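Local coordinates for putative metal binding protein (Coccidioides immitis, PDB 3CVG), which has no established function but probably binds a metal ion or metal-bearing ligand in the manner of a periplasmic binding protein, at residues Ile74-Ile79 against Ala245-Met250; Gln169-Thr174 against Thr178-Tyr183. One frame throughout, in Å; residues are numbered along the deposited sequence.

In the fold
From the N terminus, the chain lays down strand 20-26 and helix 63-71, then the first half of contact 1, just before strand 77-80. It then runs through strand 100-111 and helix 155-166 into a loop that doubles back, 169-174 meeting 178-183 after three residues to form contact 2. Later, after strand 234-241, residues 245-250 return to 74-79 and close contact 1. Contact 2 is nested inside the long loop that contact 1 closes. Their centres are 39 Å apart, on opposite sides of the chain's centre, consistent with one contact in each lobe of a periplasmic-binding-protein fold. Contact 1 joins the lead-ins to strand 77-80 and helix 248-259; contact 2 folds a loop over a strand.

Contact 1 of 2, residues Ile74-Ile79 against Ala245-Met250; sequences IVDVGI and AKNAEM
Asp-76, just ahead of strand 77-80, and Ala-245, just ahead of helix 248-259, bring their backbones together, with Asp-76 CA and Ala-245 CA 4.8 Å apart. Alanine suits so close a pass, because a methyl is all that has to fit: Ala-245 CB points at the other segment and comes to 3.7 Å from the carbonyl O of Asp-76. Asp-76 is the polar centre of the contact. With its CG beside the backbone N and opposite the carbonyl carbon (chi1 -55°), the carboxylate swings over to residues 246 and 247. There OD2 accepts a weak hydrogen bond from Asn-247 ND2, long at 3.4 Å but nearly straight, with an angle of 165° at the hydrogen. The amide and carboxylate planes are 69° apart. Of the Lys-246 side chain, CB comes nearest the carboxylate, 3.8 Å from Asp-76 OD1, while the extended remainder carries the ammonium group away to the exposed surface. Asn-247 stands at the N-cap position of the helix, yet its amide reaches across to the aspartate and makes no capping bond. Its backbone is in the left-handed region, which asparagine tolerates better than most residues. The stronger partner of Asp-76 is Arg-23, which forms a salt bridge with OD1 and would help to keep this buried carboxylate ionised. Arg-23 belongs to strand 20-26, which runs parallel to 77-80, while strand 234-241 pairs antiparallel with 77-80. Backbone bonds from Asp-76 to Arg-23 and to Gly-242 thus hold the aspartate backbone between strand 20-26 and the end of strand 234-241. Val-75 packs on Tyr-69 and Leu-70 of helix 63-71, and Met-250, near the start of helix 248-259 and present as selenomethionine, touches Gln-21 of strand 20-26.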
loop_
_atom_site.group_PDB
_atom_site.type_symbol
_atom_site.label_atom_id
_atom_site.label_comp_id
_atom_site.label_asym_id
_atom_site.label_seq_id
_atom_site.Cartn_x
_atom_site.Cartn_y
_atom_site.Cartn_z
ATOM N N ILE A 74 -14.365 14.982 -7.328
ATOM C CA ILE A 74 -13.208 15.780 -6.936
ATOM C C ILE A 74 -11.997 15.350 -7.759
ATOM O O ILE A 74 -11.132 16.167 -8.091
ATOM C CB ILE A 74 -12.884 15.620 -5.442
ATOM C CG1 ILE A 74 -14.097 16.035 -4.598
ATOM C CG2 ILE A 74 -11.666 16.462 -5.085
ATOM C CD1 ILE A 74 -14.564 17.460 -4.832
ATOM N N VAL A 75 -11.940 14.060 -8.080
ATOM C CA VAL A 75 -10.854 13.522 -8.893
ATOM C C VAL A 75 -11.455 12.763 -10.071
ATOM O O VAL A 75 -12.642 12.434 -10.064
ATOM C CB VAL A 75 -9.944 12.569 -8.085
ATOM C CG1 VAL A 75 -9.298 13.327 -6.936
ATOM C CG2 VAL A 75 -10.749 11.381 -7.573
ATOM N N ASP A 76 -10.638 12.492 -11.082
ATOM C CA ASP A 76 -11.100 11.782 -12.272
ATOM C C ASP A 76 -10.815 10.286 -12.178
ATOM O O ASP A 76 -11.597 9.453 -12.647
ATOM C CB ASP A 76 -10.413 12.357 -13.509
ATOM C CG ASP A 76 -10.607 13.847 -13.633
ATOM O OD1 ASP A 76 -11.764 14.275 -13.830
ATOM O OD2 ASP A 76 -9.607 14.586 -13.523
ATOM N N VAL A 77 -9.681 9.956 -11.576
ATOM C CA VAL A 77 -9.287 8.571 -11.404
ATOM C C VAL A 77 -8.739 8.374 -10.006
ATOM O O VAL A 77 -8.470 9.338 -9.291
ATOM C CB VAL A 77 -8.208 8.157 -12.427
ATOM C CG1 VAL A 77 -8.807 8.110 -13.822
ATOM C CG2 VAL A 77 -7.047 9.134 -12.383
ATOM N N GLY A 78 -8.589 7.115 -9.615
ATOM C CA GLY A 78 -8.061 6.821 -8.302
ATOM C C GLY A 78 -7.354 5.489 -8.293
ATOM O O GLY A 78 -7.855 4.502 -8.833
ATOM N N ILE A 79 -6.167 5.465 -7.706
ATOM C CA ILE A 79 -5.426 4.223 -7.602
ATOM C C ILE A 79 -5.767 3.750 -6.198
ATOM O O ILE A 79 -5.449 4.409 -5.203
ATOM C CB ILE A 79 -3.915 4.438 -7.756
ATOM C CG1 ILE A 79 -3.620 5.018 -9.142
ATOM C CG2 ILE A 79 -3.179 3.110 -7.580
ATOM C CD1 ILE A 79 -2.149 5.225 -9.428
ATOM N N ALA A 245 -16.836 11.462 -13.760
ATOM C CA ALA A 245 -15.572 12.155 -13.963
ATOM C C ALA A 245 -15.553 13.235 -15.035
ATOM O O ALA A 245 -16.099 13.072 -16.131
ATOM C CB ALA A 245 -14.470 11.140 -14.248
ATOM N N LYS A 246 -14.913 14.346 -14.691
ATOM C CA LYS A 246 -14.737 15.471 -15.596
ATOM C C LYS A 246 -13.510 15.021 -16.386
ATOM O O LYS A 246 -12.778 14.150 -15.924
ATOM C CB LYS A 246 -14.442 16.731 -14.776
ATOM C CG LYS A 246 -14.116 17.981 -15.565
ATOM C CD LYS A 246 -13.728 19.101 -14.602
ATOM C CE LYS A 246 -13.166 20.310 -15.334
ATOM N NZ LYS A 246 -12.654 21.342 -14.382
ATOM N N ASN A 247 -13.278 15.579 -17.566
ATOM C CA ASN A 247 -12.125 15.158 -18.360
ATOM C C ASN A 247 -12.237 13.652 -18.591
ATOM O O ASN A 247 -11.242 12.929 -18.512
ATOM C CB ASN A 247 -10.815 15.440 -17.617
ATOM C CG ASN A 247 -10.724 16.859 -17.102
ATOM O OD1 ASN A 247 -10.892 17.820 -17.853
ATOM N ND2 ASN A 247 -10.441 16.999 -15.810
ATOM N N ALA A 248 -13.452 13.190 -18.869
ATOM C CA ALA A 248 -13.720 11.770 -19.084
ATOM C C ALA A 248 -12.807 11.072 -20.092
ATOM O O ALA A 248 -12.198 10.048 -19.773
ATOM C CB ALA A 248 -15.184 11.577 -19.489
ATOM N N GLU A 249 -12.716 11.616 -21.303
ATOM C CA GLU A 249 -11.892 11.012 -22.345
ATOM C C GLU A 249 -10.424 10.832 -21.963
ATOM O O GLU A 249 -9.778 9.879 -22.401
ATOM C CB GLU A 249 -11.983 11.821 -23.644
ATOM C CG GLU A 249 -12.772 11.126 -24.756
ATOM C CD GLU A 249 -14.216 11.589 -24.842
ATOM O OE1 GLU A 249 -14.957 11.436 -23.843
ATOM O OE2 GLU A 249 -14.610 12.106 -25.914
HETATM N N MSE A 250 -9.896 11.742 -21.154
HETATM C CA MSE A 250 -8.507 11.650 -20.726
HETATM C C MSE A 250 -8.315 10.615 -19.627
HETATM O O MSE A 250 -7.259 9.984 -19.538
HETATM C CB MSE A 250 -8.014 13.013 -20.261
HETATM C CG MSE A 250 -7.425 13.820 -21.392
HETATM SE SE MSE A 250 -5.510 13.589 -21.526
HETATM C CE MSE A 250 -5.075 15.447 -21.236
#

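Contact 2 of 2, residues Gln169-Thr174 against Thr178-Tyr183; sequences QVPWAT and TWYHQY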
loop_
_atom_site.group_PDB
_atom_site.type_symbol
_atom_site.label_atom_id
_atom_site.label_comp_id
_atom_site.label_asym_id
_atom_site.label_seq_id
_atom_site.Cartn_x
_atom_site.Cartn_y
_atom_site.Cartn_z
ATOM N N GLN A 169 -8.282 -13.645 16.584
ATOM C CA GLN A 169 -7.942 -12.700 17.648
ATOM C C GLN A 169 -8.407 -11.275 17.342
ATOM O O GLN A 169 -8.433 -10.853 16.180
ATOM C CB GLN A 169 -6.428 -12.673 17.884
ATOM C CG GLN A 169 -5.791 -14.013 18.232
ATOM C CD GLN A 169 -6.382 -14.635 19.475
ATOM O OE1 GLN A 169 -6.715 -13.936 20.433
ATOM N NE2 GLN A 169 -6.504 -15.957 19.474
ATOM N N VAL A 170 -8.779 -10.540 18.391
ATOM C CA VAL A 170 -9.208 -9.150 18.260
ATOM C C VAL A 170 -8.452 -8.389 19.350
ATOM O O VAL A 170 -9.017 -8.049 20.392
ATOM C CB VAL A 170 -10.734 -8.983 18.500
ATOM C CG1 VAL A 170 -11.175 -7.602 18.014
ATOM C CG2 VAL A 170 -11.526 -10.085 17.775
ATOM N N PRO A 171 -7.159 -8.106 19.121
ATOM C CA PRO A 171 -6.285 -7.397 20.072
ATOM C C PRO A 171 -6.782 -6.052 20.584
ATOM O O PRO A 171 -6.533 -5.699 21.740
ATOM C CB PRO A 171 -4.973 -7.244 19.299
ATOM C CG PRO A 171 -5.008 -8.376 18.318
ATOM C CD PRO A 171 -6.437 -8.386 17.867
ATOM N N TRP A 172 -7.465 -5.299 19.725
ATOM C CA TRP A 172 -7.974 -3.975 20.096
ATOM C C TRP A 172 -9.262 -3.993 20.899
ATOM O O TRP A 172 -9.583 -3.006 21.561
ATOM C CB TRP A 172 -8.180 -3.131 18.838
ATOM C CG TRP A 172 -9.008 -3.827 17.805
ATOM C CD1 TRP A 172 -10.366 -3.809 17.694
ATOM C CD2 TRP A 172 -8.529 -4.686 16.762
ATOM N NE1 TRP A 172 -10.765 -4.599 16.645
ATOM C CE2 TRP A 172 -9.660 -5.152 16.055
ATOM C CE3 TRP A 172 -7.255 -5.102 16.352
ATOM C CZ2 TRP A 172 -9.558 -6.020 14.957
ATOM C CZ3 TRP A 172 -7.151 -5.964 15.256
ATOM C CH2 TRP A 172 -8.299 -6.412 14.574
ATOM N N ALA A 173 -10.002 -5.099 20.836
ATOM C CA ALA A 173 -11.277 -5.231 21.551
ATOM C C ALA A 173 -11.046 -5.428 23.046
ATOM O O ALA A 173 -9.957 -5.869 23.454
ATOM C CB ALA A 173 -12.082 -6.391 20.983
ATOM N N THR A 174 -12.065 -5.133 23.862
ATOM C CA THR A 174 -11.874 -5.240 25.304
ATOM C C THR A 174 -11.421 -6.549 25.809
ATOM O O THR A 174 -11.859 -7.628 25.387
ATOM C CB THR A 174 -13.055 -4.758 26.149
ATOM O OG1 THR A 174 -14.235 -5.507 25.849
ATOM C CG2 THR A 174 -13.248 -3.277 25.918
ATOM N N THR A 178 -2.642 -5.281 25.738
ATOM C CA THR A 178 -1.697 -4.195 25.932
ATOM C C THR A 178 -0.445 -4.252 25.078
ATOM O O THR A 178 0.213 -3.224 24.899
ATOM C CB THR A 178 -1.302 -4.037 27.440
ATOM O OG1 THR A 178 -0.648 -5.220 27.907
ATOM C CG2 THR A 178 -2.546 -3.792 28.280
ATOM N N TRP A 179 -0.108 -5.436 24.566
ATOM C CA TRP A 179 1.051 -5.582 23.680
ATOM C C TRP A 179 0.724 -5.091 22.249
ATOM O O TRP A 179 1.613 -4.990 21.392
ATOM C CB TRP A 179 1.509 -7.043 23.627
ATOM C CG TRP A 179 0.396 -8.049 23.459
ATOM C CD1 TRP A 179 -0.246 -8.727 24.452
ATOM C CD2 TRP A 179 -0.175 -8.506 22.228
ATOM N NE1 TRP A 179 -1.179 -9.586 23.917
ATOM C CE2 TRP A 179 -1.157 -9.471 22.553
ATOM C CE3 TRP A 179 0.044 -8.195 20.880
ATOM C CZ2 TRP A 179 -1.917 -10.128 21.579
ATOM C CZ3 TRP A 179 -0.712 -8.847 19.909
ATOM C CH2 TRP A 179 -1.680 -9.803 20.263
ATOM N N TYR A 180 -0.554 -4.807 21.992
ATOM C CA TYR A 180 -0.988 -4.304 20.686
ATOM C C TYR A 180 -0.766 -2.803 20.813
ATOM O O TYR A 180 -1.591 -2.077 21.383
ATOM C CB TYR A 180 -2.469 -4.629 20.446
ATOM C CG TYR A 180 -2.962 -4.317 19.042
ATOM C CD1 TYR A 180 -2.541 -5.073 17.938
ATOM C CD2 TYR A 180 -3.870 -3.284 18.820
ATOM C CE1 TYR A 180 -3.023 -4.801 16.647
ATOM C CE2 TYR A 180 -4.351 -3.004 17.540
ATOM C CZ TYR A 180 -3.929 -3.764 16.458
ATOM O OH TYR A 180 -4.418 -3.484 15.192
ATOM N N HIS A 181 0.369 -2.362 20.282
ATOM C CA HIS A 181 0.823 -0.984 20.366
ATOM C C HIS A 181 0.363 -0.037 19.267
ATOM O O HIS A 181 0.738 -0.179 18.098
ATOM C CB HIS A 181 2.357 -0.986 20.430
ATOM C CG HIS A 181 2.968 0.380 20.528
ATOM N ND1 HIS A 181 4.259 0.645 20.118
ATOM C CD2 HIS A 181 2.469 1.552 20.979
ATOM C CE1 HIS A 181 4.523 1.927 20.308
ATOM N NE2 HIS A 181 3.454 2.500 20.830
ATOM N N GLN A 182 -0.440 0.940 19.674
ATOM C CA GLN A 182 -0.971 1.951 18.778
ATOM C C GLN A 182 0.005 3.106 18.664
ATOM O O GLN A 182 0.215 3.844 19.627
ATOM C CB GLN A 182 -2.310 2.482 19.308
ATOM C CG GLN A 182 -3.456 1.479 19.261
ATOM C CD GLN A 182 -4.748 2.048 19.840
ATOM O OE1 GLN A 182 -4.995 3.257 19.791
ATOM N NE2 GLN A 182 -5.586 1.173 20.371
ATOM N N TYR A 183 0.602 3.264 17.490
ATOM C CA TYR A 183 1.536 4.364 17.246
ATOM C C TYR A 183 1.002 4.980 15.951
ATOM O O TYR A 183 1.342 4.539 14.847
ATOM C CB TYR A 183 2.948 3.817 17.053
ATOM C CG TYR A 183 4.005 4.891 16.942
ATOM C CD1 TYR A 183 4.430 5.609 18.069
ATOM C CD2 TYR A 183 4.568 5.211 15.708
ATOM C CE1 TYR A 183 5.398 6.627 17.958
ATOM C CE2 TYR A 183 5.531 6.222 15.588
ATOM C CZ TYR A 183 5.939 6.922 16.713
ATOM O OH TYR A 183 6.889 7.914 16.587
#
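Pro-171 and Trp-172 sit at the middle of a type I beta turn, Val-170 to Ala-173, and press against Tyr-180 at the start of strand 180-182. The turn belongs to the loop that leads from helix 155-166 into this strand, within an alpha/beta lobe as in periplasmic binding proteins. Tyr-180 has the largest share of the contact. Its CG lies opposite the backbone N (chi1 -172°), which sends the ring off the strand toward Pro-171 and Trp-172. At the root, Tyr-180 CB is 3.8 Å from Pro-171 CB. One step on, Tyr-180 CD1 approaches the same proline carbon to 3.5 Å, and CG is almost as near. Pro-171 CB stands over the ring face, 3.9 Å from the centroid and 28° off the normal, so a proline C-H points into the pi cloud as a CH-pi contact. A rigid proline suits a turn and offers a compact aliphatic surface to the aromatic ring. Farther along, Tyr-180 CE2 lies 3.8 Å from Trp-172 CE3, and the same tryptophan carbon is 3.6 Å from Tyr-180 CZ. Proline and indole thus share one side of the tyrosine plane, the first over its root half and the second near its phenolic end. The indole six-membered ring and the tyrosine ring are inclined at 51°. At the tip, Tyr-180 OH lies 3.5 Å from Trp-172 CE3 and is hydrogen-bonded to both Glu-160 and Ser-149; tyrosine thereby combines an apolar face with a polar end satisfied in the interior. Trp-164 of helix 155-166 also packs on this tyrosine, on Pro-171 and on Trp-179. Trp-179, whose NE1 is bonded to Glu-137, meets the proline obliquely, Trp-179 CH2 resting 4.1 Å from Pro-171 CG.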